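Local coordinates for HTPA Reductase (Selaginella moellendorffii, PDB 5U5N), which probably catalyses the NADH- or NADPH-dependent reduction of 4-hydroxy-tetrahydrodipicolinate to tetrahydrodipicolinate in the diaminopimelate route to lysine, at residues A19-A24 against V46-V51; F92-G97 against R117-Y122; E110-V115 against S123-Q128; E193-R196 against E200-T203; M205-Q210 against H215-Y220. One frame throughout, in Å; residues are numbered along the deposited sequence.

Contact 1 (A19-A24 against V46-V51); sequences AVAEAA and VVIGNV
I48 reaches the helix 19-24 with one methyl branch, CG2. Its CG1 lies anti to the carbonyl carbon (chi1 -60°), which brings CG2 against the helix at A21 and E22. I48 CG2 sits 3.6 Å from A21 CB and 3.5 Å from A21 C. It also lies 3.8 Å from E22 CG. I48 CG1 is the more distant branch, 4.1 Å from A21 CB. E22 starts beside its own backbone N (chi1 -70°), runs out extended and crosses I48 at about a right angle; its CG is the atom that touches. The helix follows strand 7-10 of a Rossmann-type nucleotide-binding domain, and A21 also packs on V9 of that strand. I48 ends strand 44-48 at a tight beta hairpin. A type II' turn runs from I48 to V51, with G49 at positive phi and backbone bonds I48 N to V51 O and V51 N to I48 O. L31 and V53 also touch the I48 side chain.

Contact 2 (F92-G97 against R117-Y122); sequences FYCKQG and RKSGTY
C94 meets two hydroxyl-bearing residues, S119 and T121, through SG and CB. Its SG is anti to the carbonyl carbon (chi1 -67°) and lies near both oxygens, 3.4 Å from S119 OG and 3.5 Å from T121 OG1. The CB of C94 takes part as well, 3.4 Å from S119 OG. T121 OG1 is also 3.6 Å from C94 CA, so this hydroxyl sits against the base of the cysteine as well as its sulfur. S119 and T121 both start their side chains toward the helix 92-95. S119 OG stands between its backbone N and carbonyl carbon (chi1 68°), and the two hydroxyls are turned to each other. The S119 OG to T121 OG1 hydrogen bond is modelled at 2.5 Å, so short that its exact length is doubtful. S119 OG is also hydrogen-bonded to V115 O, one turn back in its own helix. Both helices stop here. G97 closes helix 86-95 in a Schellman motif with positive phi, and G120 leaves helix 109-119 with positive phi too. From these ends the chain turns into strands 100-102 and 123-125. The contact joins the ends of two neighbouring helices on one side of the parallel sheet, each followed by the next strand, as in the successive beta-alpha-beta units of a Rossmann fold.

Contact 3 (E110-V115 against S123-Q128); sequences EKLLDV and SIIAPQ. With NAD (nicotinamide-adenine-dinucleotide), chain C.
L112 and L113 meet I125 through aliphatic branches alone, and the flat group beyond the strand that the following residues approach is the carboxamide of the bound NAD. Its nitrogen N7N comes within 3.0 Å of P127 O and is 3.6 Å from A126 O. Its oxygen O7N lies 3.5 Å from Q128 CA. On the helix side, I125 offers two ends. CG2 is 3.7 Å from L113 CD2 and 3.8 Å from L112 CD2. CD1 is 3.8 Å from L113 CD2 and 3.9 Å from L112 CD1. The I125 chain is extended at chi2 (165°), which carries CD1 out against both leucines. This is the packing of helix 109-119 on strand 123-125, the second half of a beta-alpha-beta unit in the Rossmann domain. L112 slides past I125 in the opposite direction. L113 starts to one side, but CG lies anti to the carbonyl carbon (chi1 -63°) and CD2 ends up nearer the strand. L112 also touches V86 and A90 of helix 86-95, and I125 touches L266 of the neighbouring strand. Past I125 the chain becomes the loop A126-Q128 of the NAD pocket.

Contact 4 (E193-R196 against E200-T203); sequences ELVR and EQMT
Q201 reaches from its helix to V195 and R196. From CB the chain leaves with CG anti to the carbonyl carbon (chi1 -73°). CG passes V195 CG1 at 3.8 Å and lies near V195 O, the two side chains sliding past each other in opposite directions. The chain then runs on extended. CD comes 4.0 Å from R196 O, and OE1 is 4.1 Å from the same atom. NE2 is the working tip. It gives a hydrogen bond of 3.3 Å to V195 O, with an N-H...O angle of 147°, and reaches that oxygen tilted from the carbonyl plane. NE2 also gives a weak hydrogen bond to H162 O. R196 NH1 reaches V195 O from the opposite face, at 2.9 Å and straighter (163°), so two donors grip one carbonyl. R196 has further anchors, a salt bridge from NH2 to E160 and a bond from NE to K166 O. A leucine in place of Q201 would take away one donor, and V195 O would probably be left to R196 NH1. Beside this, V195 CG1 meets E200 CG at 3.9 Å, across rather than along it. The carboxylate of E200 goes to R204, which also pairs with E193. Strand 193-195 is an edge strand of the mixed sheet of the C-terminal domain; short helix 198-203 follows it after a brief connection and packs back on it through V195.

Contact 5 (M205-Q210 against H215-Y220); sequences MGVPEQ and HAFHTY
The backbone M205-P208 runs roughly antiparallel to H215-T219, 154° apart, but M205 CA and F217 CA are 7.2 Å apart, wider than paired strands, and the gap is filled mainly by side chains. This is the loop that leaves helix 198-203, at G206 with positive phi, and lies over strand 215-223 in the mixed sheet of the C-terminal domain. At chi1 175° V207 spreads its two methyls to two rings. V207 CG1 lies over the face of the H215 ring, 3.8 Å from its centroid. V207 CG2 stands over the face of F217, 3.6 Å to its centroid and close to the ring normal. Both are CH-pi contacts. M205 O comes to the edge of the F217 ring, 3.3 Å from F217 CD2. P208 CD approaches F217 CZ obliquely at 4.1 Å. A serine in place of F217 has no ring; V207 CG2 would probably lose its CH-pi partner, and a gap would open beside P208 CD. The H215 ring is held at both nitrogens, NE2 by S161 and ND1 by H211 O. M205 bends at chi2 and chi3, which brings its CE to 4.1 Å from F217 CB and 4.0 Å from T219 OG1.

How the contacts relate
Contacts 1, 2 and 3 belong to the Rossmann domain, contacts 4 and 5 to the C-terminal domain. Contacts 2 and 3 are buried and share helix 109-119; C94 of the one packs on V115 of the other. Between helix and strand contact 3 is purely apolar, while contact 2 sets a thiol among hydroxyls at helix ends. Contact 1 is only partly buried, with aliphatic packing that ends at an exposed glutamate. Contacts 4 and 5 are partly buried too and reach one sheet. They touch where Q201 O probably accepts a bond from V207 N. Contact 4 adds a twice-gripped carbonyl to aliphatic packing; contact 5 rests on methyls over aromatic faces. Contact 3 alone holds NAD-pocket residues.

Contact 1 (A19-A24 against V46-V51)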
# COMPACT_ATOMS: atom_id res chain seq x y z
N ALA A 19 -16.56 -15.58 19.02
CA ALA A 19 -16.61 -14.41 18.14
C ALA A 19 -16.89 -14.82 16.69
O ALA A 19 -17.76 -14.23 16.07
CB ALA A 19 -15.33 -13.59 18.25
N VAL A 20 -16.25 -15.88 16.20
CA VAL A 20 -16.49 -16.37 14.84
C VAL A 20 -17.94 -16.82 14.64
O VAL A 20 -18.57 -16.54 13.59
CB VAL A 20 -15.54 -17.52 14.46
CG1 VAL A 20 -15.97 -18.24 13.16
CG2 VAL A 20 -14.12 -17.00 14.31
N ALA A 21 -18.45 -17.54 15.63
CA ALA A 21 -19.81 -18.07 15.53
C ALA A 21 -20.84 -16.95 15.52
O ALA A 21 -21.79 -16.97 14.77
CB ALA A 21 -20.09 -19.06 16.67
N GLU A 22 -20.64 -15.97 16.39
CA GLU A 22 -21.52 -14.81 16.47
C GLU A 22 -21.52 -13.97 15.22
O GLU A 22 -22.58 -13.50 14.80
CB GLU A 22 -21.17 -13.95 17.67
CG GLU A 22 -21.54 -14.69 18.93
CD GLU A 22 -21.78 -13.79 20.09
OE1 GLU A 22 -20.80 -13.59 20.84
OE2 GLU A 22 -22.94 -13.29 20.23
N ALA A 23 -20.34 -13.83 14.63
CA ALA A 23 -20.18 -13.12 13.37
C ALA A 23 -20.76 -13.91 12.22
O ALA A 23 -21.34 -13.31 11.30
CB ALA A 23 -18.73 -12.81 13.12
N ALA A 24 -20.63 -15.24 12.26
CA ALA A 24 -21.22 -16.09 11.22
C ALA A 24 -22.74 -15.95 11.22
O ALA A 24 -23.35 -15.80 10.17
CB ALA A 24 -20.78 -17.57 11.38
N VAL A 46 -24.98 -23.62 24.69
CA VAL A 46 -24.70 -22.18 24.64
C VAL A 46 -25.60 -21.50 23.62
O VAL A 46 -26.02 -22.14 22.64
CB VAL A 46 -23.22 -21.87 24.33
CG1 VAL A 46 -22.30 -22.49 25.37
CG2 VAL A 46 -22.79 -22.35 22.96
N VAL A 47 -25.88 -20.21 23.82
CA VAL A 47 -26.66 -19.43 22.86
C VAL A 47 -25.72 -18.55 22.03
O VAL A 47 -25.01 -17.74 22.59
CB VAL A 47 -27.72 -18.54 23.54
CG1 VAL A 47 -28.73 -18.07 22.50
CG2 VAL A 47 -28.43 -19.30 24.67
N ILE A 48 -25.69 -18.76 20.71
CA ILE A 48 -24.95 -17.90 19.76
C ILE A 48 -25.98 -17.17 18.92
O ILE A 48 -26.62 -17.76 18.07
CB ILE A 48 -24.01 -18.71 18.83
CG1 ILE A 48 -22.95 -19.51 19.62
CG2 ILE A 48 -23.30 -17.81 17.79
CD1 ILE A 48 -22.21 -18.70 20.66
N GLY A 49 -26.14 -15.87 19.16
CA GLY A 49 -27.26 -15.13 18.58
C GLY A 49 -28.55 -15.68 19.16
O GLY A 49 -28.71 -15.69 20.38
N ASN A 50 -29.43 -16.17 18.30
CA ASN A 50 -30.64 -16.90 18.71
C ASN A 50 -30.54 -18.38 18.36
O ASN A 50 -31.57 -19.07 18.20
CB ASN A 50 -31.90 -16.31 18.08
CG ASN A 50 -32.44 -15.12 18.86
OD1 ASN A 50 -32.32 -15.05 20.09
ND2 ASN A 50 -33.07 -14.18 18.14
N VAL A 51 -29.32 -18.90 18.26
CA VAL A 51 -29.08 -20.31 17.93
C VAL A 51 -28.47 -21.00 19.15
O VAL A 51 -27.47 -20.56 19.69
CB VAL A 51 -28.14 -20.47 16.72
CG1 VAL A 51 -27.84 -21.94 16.42
CG2 VAL A 51 -28.73 -19.75 15.51

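Contact 2 (F92-G97 against R117-Y122)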
# COMPACT_ATOMS: atom_id res chain seq x y z
N PHE A 92 -8.06 -35.61 12.03
CA PHE A 92 -9.42 -36.05 12.17
C PHE A 92 -10.29 -35.51 11.02
O PHE A 92 -10.99 -36.28 10.37
CB PHE A 92 -9.99 -35.66 13.52
CG PHE A 92 -11.38 -36.10 13.72
CD1 PHE A 92 -11.67 -37.45 13.88
CD2 PHE A 92 -12.43 -35.19 13.72
CE1 PHE A 92 -12.96 -37.89 14.04
CE2 PHE A 92 -13.74 -35.65 13.89
CZ PHE A 92 -14.00 -37.00 14.06
N TYR A 93 -10.20 -34.22 10.73
CA TYR A 93 -11.00 -33.64 9.64
C TYR A 93 -10.68 -34.29 8.31
O TYR A 93 -11.60 -34.63 7.56
CB TYR A 93 -10.82 -32.11 9.54
CG TYR A 93 -11.15 -31.36 10.81
CD1 TYR A 93 -12.16 -31.80 11.69
CD2 TYR A 93 -10.42 -30.23 11.15
CE1 TYR A 93 -12.45 -31.11 12.85
CE2 TYR A 93 -10.69 -29.54 12.32
CZ TYR A 93 -11.71 -29.97 13.16
OH TYR A 93 -11.96 -29.26 14.31
N CYS A 94 -9.39 -34.48 8.02
CA CYS A 94 -8.98 -35.07 6.73
C CYS A 94 -9.40 -36.54 6.57
O CYS A 94 -9.80 -36.94 5.48
CB CYS A 94 -7.48 -34.94 6.52
SG CYS A 94 -6.91 -33.25 6.32
N LYS A 95 -9.32 -37.33 7.64
CA LYS A 95 -9.77 -38.73 7.61
C LYS A 95 -11.27 -38.83 7.28
O LYS A 95 -11.66 -39.66 6.48
CB LYS A 95 -9.47 -39.42 8.94
CG LYS A 95 -10.17 -40.75 9.06
CD LYS A 95 -9.75 -41.58 10.25
CE LYS A 95 -10.64 -42.80 10.34
NZ LYS A 95 -10.03 -43.82 11.23
N GLN A 96 -12.06 -37.96 7.89
CA GLN A 96 -13.53 -37.88 7.71
C GLN A 96 -13.99 -37.13 6.44
O GLN A 96 -15.20 -37.00 6.20
CB GLN A 96 -14.18 -37.17 8.92
CG GLN A 96 -13.89 -37.77 10.30
CD GLN A 96 -14.70 -39.01 10.63
OE1 GLN A 96 -15.79 -39.21 10.10
NE2 GLN A 96 -14.15 -39.86 11.49
N GLY A 97 -13.07 -36.60 5.64
CA GLY A 97 -13.42 -35.80 4.49
C GLY A 97 -14.12 -34.48 4.81
O GLY A 97 -14.88 -34.00 4.00
N ARG A 117 -2.89 -31.33 2.29
CA ARG A 117 -2.51 -31.46 0.87
C ARG A 117 -2.57 -32.91 0.41
O ARG A 117 -3.12 -33.20 -0.65
CB ARG A 117 -1.11 -30.88 0.61
CG ARG A 117 -0.77 -30.72 -0.87
CD ARG A 117 0.63 -30.15 -1.15
NE ARG A 117 0.95 -29.09 -0.20
CZ ARG A 117 1.80 -29.18 0.84
NH1 ARG A 117 2.51 -30.28 1.11
NH2 ARG A 117 1.95 -28.11 1.61
N LYS A 118 -2.01 -33.82 1.22
CA LYS A 118 -1.94 -35.25 0.90
C LYS A 118 -3.34 -35.88 0.76
O LYS A 118 -3.58 -36.63 -0.18
CB LYS A 118 -1.11 -35.98 1.98
CG LYS A 118 -0.40 -37.24 1.54
CD LYS A 118 0.34 -37.92 2.66
CE LYS A 118 1.60 -37.16 2.97
NZ LYS A 118 2.75 -38.08 2.96
N SER A 119 -4.25 -35.56 1.68
CA SER A 119 -5.61 -36.11 1.64
C SER A 119 -6.49 -35.51 0.55
O SER A 119 -7.50 -36.10 0.17
CB SER A 119 -6.30 -35.94 2.99
OG SER A 119 -6.56 -34.58 3.25
N GLY A 120 -6.11 -34.33 0.06
CA GLY A 120 -6.88 -33.63 -0.96
C GLY A 120 -8.15 -33.04 -0.39
O GLY A 120 -9.13 -32.91 -1.10
N THR A 121 -8.13 -32.67 0.89
CA THR A 121 -9.27 -32.08 1.57
C THR A 121 -9.32 -30.58 1.28
O THR A 121 -8.31 -29.88 1.48
CB THR A 121 -9.13 -32.24 3.11
OG1 THR A 121 -8.82 -33.60 3.42
CG2 THR A 121 -10.41 -31.84 3.85
N TYR A 122 -10.50 -30.09 0.89
CA TYR A 122 -10.70 -28.65 0.77
C TYR A 122 -10.43 -27.96 2.10
O TYR A 122 -11.12 -28.22 3.08
CB TYR A 122 -12.11 -28.32 0.25
CG TYR A 122 -12.29 -28.69 -1.20
CD1 TYR A 122 -11.79 -27.88 -2.22
CD2 TYR A 122 -12.93 -29.86 -1.56
CE1 TYR A 122 -11.95 -28.22 -3.56
CE2 TYR A 122 -13.11 -30.20 -2.89
CZ TYR A 122 -12.60 -29.38 -3.88
OH TYR A 122 -12.75 -29.74 -5.18

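Contact 3 (E110-V115 against S123-Q128)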
# COMPACT_ATOMS: atom_id res chain seq x y z
N GLU A 110 4.24 -27.91 9.48
CA GLU A 110 4.62 -28.76 8.33
C GLU A 110 3.74 -30.01 8.21
O GLU A 110 3.27 -30.32 7.12
CB GLU A 110 6.11 -29.15 8.37
N LYS A 111 3.52 -30.71 9.33
CA LYS A 111 2.62 -31.88 9.33
C LYS A 111 1.18 -31.49 9.00
O LYS A 111 0.53 -32.17 8.21
CB LYS A 111 2.66 -32.62 10.67
N LEU A 112 0.71 -30.40 9.61
CA LEU A 112 -0.60 -29.79 9.31
C LEU A 112 -0.84 -29.60 7.80
O LEU A 112 -1.79 -30.15 7.23
CB LEU A 112 -0.71 -28.44 10.03
CG LEU A 112 -1.90 -27.49 9.74
CD1 LEU A 112 -3.23 -28.16 9.96
CD2 LEU A 112 -1.83 -26.25 10.60
N LEU A 113 0.02 -28.83 7.15
CA LEU A 113 -0.13 -28.58 5.72
C LEU A 113 0.04 -29.86 4.91
O LEU A 113 -0.62 -30.04 3.90
CB LEU A 113 0.85 -27.50 5.25
CG LEU A 113 0.66 -26.12 5.89
CD1 LEU A 113 1.87 -25.23 5.70
CD2 LEU A 113 -0.53 -25.42 5.29
N ASP A 114 0.88 -30.77 5.37
CA ASP A 114 1.12 -32.05 4.67
C ASP A 114 -0.15 -32.88 4.62
O ASP A 114 -0.58 -33.27 3.55
CB ASP A 114 2.26 -32.86 5.34
CG ASP A 114 2.76 -34.03 4.49
OD1 ASP A 114 2.28 -34.20 3.36
OD2 ASP A 114 3.64 -34.78 4.94
N VAL A 115 -0.75 -33.13 5.78
CA VAL A 115 -1.96 -33.95 5.88
C VAL A 115 -3.11 -33.38 5.02
O VAL A 115 -3.82 -34.14 4.34
CB VAL A 115 -2.36 -34.11 7.37
CG1 VAL A 115 -3.78 -34.60 7.53
CG2 VAL A 115 -1.42 -35.07 8.07
N SER A 123 -9.42 -27.08 2.12
CA SER A 123 -9.05 -26.37 3.34
C SER A 123 -8.48 -24.98 3.13
O SER A 123 -7.97 -24.64 2.08
CB SER A 123 -8.04 -27.21 4.17
OG SER A 123 -7.10 -27.85 3.34
N ILE A 124 -8.57 -24.18 4.18
CA ILE A 124 -7.86 -22.94 4.30
C ILE A 124 -7.10 -23.05 5.61
O ILE A 124 -7.69 -23.18 6.68
CB ILE A 124 -8.81 -21.72 4.31
CG1 ILE A 124 -9.44 -21.53 2.93
CG2 ILE A 124 -8.05 -20.46 4.70
CD1 ILE A 124 -10.75 -20.78 2.99
N ILE A 125 -5.79 -23.00 5.52
CA ILE A 125 -4.93 -22.99 6.68
C ILE A 125 -4.25 -21.64 6.66
O ILE A 125 -3.41 -21.36 5.80
CB ILE A 125 -3.92 -24.16 6.64
CG1 ILE A 125 -4.71 -25.48 6.79
CG2 ILE A 125 -2.88 -24.03 7.74
CD1 ILE A 125 -3.94 -26.73 6.43
N ALA A 126 -4.63 -20.80 7.61
CA ALA A 126 -4.06 -19.47 7.66
C ALA A 126 -3.91 -19.04 9.12
O ALA A 126 -4.93 -18.85 9.83
CB ALA A 126 -4.95 -18.50 6.90
N PRO A 127 -2.66 -18.88 9.57
CA PRO A 127 -2.44 -18.42 10.93
C PRO A 127 -2.64 -16.91 11.17
O PRO A 127 -2.57 -16.47 12.32
CB PRO A 127 -0.98 -18.83 11.18
CG PRO A 127 -0.35 -18.74 9.84
CD PRO A 127 -1.40 -19.09 8.84
N GLN A 128 -2.87 -16.13 10.11
CA GLN A 128 -3.36 -14.73 10.24
C GLN A 128 -4.62 -14.58 9.36
O GLN A 128 -4.53 -14.63 8.14
CB GLN A 128 -2.25 -13.75 9.85
CG GLN A 128 -2.63 -12.31 9.56
CD GLN A 128 -3.13 -11.53 10.73
OE1 GLN A 128 -4.32 -11.52 11.03
NE2 GLN A 128 -2.23 -10.84 11.38
PA NAD C . -9.37 -20.09 24.09
O1A NAD C . -8.39 -20.66 25.11
O2A NAD C . -10.30 -18.95 24.45
O5B NAD C . -10.28 -21.25 23.50
C5B NAD C . -9.76 -22.39 22.84
C4B NAD C . -10.77 -23.50 23.07
O4B NAD C . -10.41 -24.69 22.37
C3B NAD C . -10.92 -23.88 24.55
O3B NAD C . -12.20 -23.42 25.02
C2B NAD C . -10.73 -25.40 24.59
O2B NAD C . -11.61 -26.05 25.53
C1B NAD C . -10.91 -25.81 23.11
N9A NAD C . -10.27 -27.06 22.63
C8A NAD C . -9.07 -27.55 22.98
N7A NAD C . -8.81 -28.71 22.33
C5A NAD C . -9.86 -28.97 21.53
C6A NAD C . -10.24 -30.05 20.59
N6A NAD C . -9.42 -31.09 20.36
N1A NAD C . -11.43 -29.96 19.96
C2A NAD C . -12.28 -28.93 20.17
N3A NAD C . -12.00 -27.92 21.03
C4A NAD C . -10.82 -27.88 21.73
O3 NAD C . -8.49 -19.73 22.78
PN NAD C . -8.81 -18.49 21.79
O1N NAD C . -8.53 -17.24 22.59
O2N NAD C . -10.18 -18.69 21.15
O5D NAD C . -7.71 -18.78 20.65
C5D NAD C . -7.75 -20.02 19.94
C4D NAD C . -6.59 -20.18 18.96
O4D NAD C . -6.79 -19.30 17.85
C3D NAD C . -5.21 -19.85 19.56
O3D NAD C . -4.22 -20.79 19.12
C2D NAD C . -4.91 -18.47 19.02
O2D NAD C . -3.51 -18.22 18.83
C1D NAD C . -5.61 -18.50 17.67
N1N NAD C . -5.91 -17.18 17.06
C2N NAD C . -5.65 -17.07 15.75
C3N NAD C . -5.90 -15.89 15.05
C7N NAD C . -5.58 -15.79 13.57
O7N NAD C . -5.33 -14.69 13.10
N7N NAD C . -5.55 -16.87 12.77
C4N NAD C . -6.42 -14.81 15.76
C5N NAD C . -6.69 -14.93 17.12
C6N NAD C . -6.42 -16.14 17.76

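Contact 4 (E193-R196 against E200-T203)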
# COMPACT_ATOMS: atom_id res chain seq x y z
N GLU A 193 10.17 -0.49 18.20
CA GLU A 193 9.87 0.10 19.51
C GLU A 193 8.57 -0.53 20.01
O GLU A 193 7.46 -0.17 19.58
CB GLU A 193 9.73 1.61 19.38
CG GLU A 193 9.67 2.38 20.67
CD GLU A 193 9.76 3.89 20.45
OE1 GLU A 193 9.93 4.42 19.30
OE2 GLU A 193 9.67 4.60 21.46
N LEU A 194 8.71 -1.50 20.91
CA LEU A 194 7.56 -2.11 21.56
C LEU A 194 7.00 -1.15 22.60
O LEU A 194 7.68 -0.77 23.53
CB LEU A 194 7.95 -3.44 22.24
CG LEU A 194 8.69 -4.48 21.39
CD1 LEU A 194 8.90 -5.75 22.20
CD2 LEU A 194 8.00 -4.81 20.08
N VAL A 195 5.76 -0.73 22.42
CA VAL A 195 5.05 0.10 23.38
C VAL A 195 4.24 -0.85 24.26
O VAL A 195 3.36 -1.54 23.78
CB VAL A 195 4.11 1.08 22.64
CG1 VAL A 195 3.31 1.88 23.64
CG2 VAL A 195 4.93 2.01 21.76
N ARG A 196 4.58 -0.88 25.55
CA ARG A 196 3.94 -1.81 26.50
C ARG A 196 3.35 -1.13 27.75
O ARG A 196 2.54 -1.76 28.45
CB ARG A 196 4.91 -2.95 26.85
CG ARG A 196 5.40 -3.77 25.64
CD ARG A 196 4.28 -4.61 25.04
NE ARG A 196 4.61 -5.47 23.89
CZ ARG A 196 4.51 -5.13 22.60
NH1 ARG A 196 4.14 -3.91 22.22
NH2 ARG A 196 4.81 -6.01 21.65
N GLU A 200 1.03 5.01 27.93
CA GLU A 200 1.55 5.29 26.61
C GLU A 200 0.77 4.61 25.46
O GLU A 200 0.64 5.17 24.37
CB GLU A 200 3.04 4.91 26.56
CG GLU A 200 3.75 5.38 25.31
CD GLU A 200 5.27 5.34 25.42
OE1 GLU A 200 5.82 4.98 26.50
OE2 GLU A 200 5.92 5.72 24.42
N GLN A 201 0.26 3.41 25.70
CA GLN A 201 -0.57 2.74 24.70
C GLN A 201 -1.80 3.58 24.37
O GLN A 201 -2.19 3.69 23.22
CB GLN A 201 -0.97 1.34 25.17
CG GLN A 201 0.18 0.37 25.11
CD GLN A 201 -0.18 -0.99 25.67
OE1 GLN A 201 -1.00 -1.08 26.59
NE2 GLN A 201 0.44 -2.05 25.14
N MET A 202 -2.39 4.16 25.40
CA MET A 202 -3.56 5.03 25.23
C MET A 202 -3.18 6.40 24.67
O MET A 202 -3.67 6.76 23.62
CB MET A 202 -4.29 5.21 26.54
CG MET A 202 -4.95 3.95 27.06
SD MET A 202 -5.92 4.17 28.56
CE MET A 202 -6.85 5.66 28.16
N THR A 203 -2.33 7.13 25.38
CA THR A 203 -2.05 8.54 25.08
C THR A 203 -1.27 8.74 23.77
O THR A 203 -1.38 9.79 23.14
CB THR A 203 -1.19 9.23 26.20
OG1 THR A 203 -1.58 8.82 27.52
CG2 THR A 203 -1.28 10.77 26.09

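Contact 5 (M205-Q210 against H215-Y220)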
# COMPACT_ATOMS: atom_id res chain seq x y z
N MET A 205 -0.38 5.75 21.32
CA MET A 205 -0.82 4.88 20.23
C MET A 205 -2.32 5.00 19.94
O MET A 205 -2.76 4.56 18.89
CB MET A 205 -0.45 3.42 20.51
CG MET A 205 1.04 3.20 20.72
SD MET A 205 2.03 3.52 19.24
CE MET A 205 1.68 2.05 18.29
N GLY A 206 -3.09 5.59 20.83
CA GLY A 206 -4.54 5.71 20.66
C GLY A 206 -5.36 4.47 21.00
O GLY A 206 -6.52 4.38 20.61
N VAL A 207 -4.78 3.52 21.74
CA VAL A 207 -5.47 2.28 22.05
C VAL A 207 -6.59 2.61 23.03
O VAL A 207 -6.31 3.26 24.04
CB VAL A 207 -4.54 1.21 22.64
CG1 VAL A 207 -5.33 -0.05 23.06
CG2 VAL A 207 -3.44 0.83 21.65
N PRO A 208 -7.85 2.21 22.74
CA PRO A 208 -8.92 2.45 23.72
C PRO A 208 -8.75 1.64 24.99
O PRO A 208 -8.26 0.51 24.93
CB PRO A 208 -10.19 1.98 22.99
CG PRO A 208 -9.85 2.05 21.55
CD PRO A 208 -8.39 1.71 21.47
N GLU A 209 -9.20 2.22 26.11
CA GLU A 209 -8.95 1.66 27.44
C GLU A 209 -9.49 0.23 27.55
O GLU A 209 -8.85 -0.61 28.15
CB GLU A 209 -9.56 2.59 28.49
CG GLU A 209 -9.35 2.24 29.95
CD GLU A 209 -10.06 3.24 30.88
OE1 GLU A 209 -10.75 4.17 30.37
OE2 GLU A 209 -9.95 3.12 32.13
N GLN A 210 -10.65 -0.03 26.95
CA GLN A 210 -11.25 -1.38 27.00
C GLN A 210 -10.45 -2.44 26.22
O GLN A 210 -10.60 -3.64 26.49
CB GLN A 210 -12.71 -1.33 26.51
CG GLN A 210 -12.89 -1.25 25.01
CD GLN A 210 -14.08 -0.41 24.57
OE1 GLN A 210 -15.23 -0.85 24.66
NE2 GLN A 210 -13.79 0.81 24.06
N HIS A 215 -5.21 -6.16 21.54
CA HIS A 215 -5.02 -5.22 20.44
C HIS A 215 -3.72 -5.47 19.70
O HIS A 215 -2.83 -6.11 20.22
CB HIS A 215 -5.11 -3.76 20.94
CG HIS A 215 -3.94 -3.32 21.76
ND1 HIS A 215 -3.90 -3.44 23.14
CD2 HIS A 215 -2.76 -2.77 21.40
CE1 HIS A 215 -2.75 -2.98 23.58
NE2 HIS A 215 -2.04 -2.56 22.55
N ALA A 216 -3.63 -4.91 18.49
CA ALA A 216 -2.41 -4.96 17.68
C ALA A 216 -2.30 -3.70 16.80
O ALA A 216 -2.90 -3.60 15.71
CB ALA A 216 -2.35 -6.22 16.85
N PHE A 217 -1.56 -2.72 17.33
CA PHE A 217 -1.38 -1.42 16.70
C PHE A 217 0.04 -1.37 16.19
O PHE A 217 0.99 -1.64 16.97
CB PHE A 217 -1.60 -0.29 17.70
CG PHE A 217 -3.08 0.06 17.96
CD1 PHE A 217 -4.07 -0.94 18.07
CD2 PHE A 217 -3.46 1.39 18.17
CE1 PHE A 217 -5.40 -0.60 18.33
CE2 PHE A 217 -4.77 1.72 18.42
CZ PHE A 217 -5.74 0.73 18.51
N HIS A 218 0.20 -1.07 14.91
CA HIS A 218 1.49 -0.88 14.26
C HIS A 218 1.57 0.51 13.55
O HIS A 218 0.59 0.96 12.97
CB HIS A 218 1.68 -1.94 13.18
CG HIS A 218 1.52 -3.35 13.66
ND1 HIS A 218 0.29 -3.91 13.88
CD2 HIS A 218 2.43 -4.30 13.95
CE1 HIS A 218 0.45 -5.16 14.30
NE2 HIS A 218 1.74 -5.42 14.35
N THR A 219 2.74 1.13 13.64
CA THR A 219 3.06 2.40 13.00
C THR A 219 4.45 2.27 12.36
O THR A 219 5.42 1.92 13.05
CB THR A 219 3.13 3.55 14.03
OG1 THR A 219 1.86 3.71 14.66
CG2 THR A 219 3.50 4.88 13.36
N TYR A 220 4.54 2.56 11.07
CA TYR A 220 5.78 2.57 10.31
C TYR A 220 5.99 4.01 9.80
O TYR A 220 5.09 4.57 9.12
CB TYR A 220 5.70 1.61 9.12
CG TYR A 220 5.17 0.24 9.45
CD1 TYR A 220 3.80 -0.02 9.52
CD2 TYR A 220 6.04 -0.83 9.69
CE1 TYR A 220 3.32 -1.29 9.83
CE2 TYR A 220 5.56 -2.11 10.01
CZ TYR A 220 4.21 -2.32 10.07
OH TYR A 220 3.74 -3.56 10.37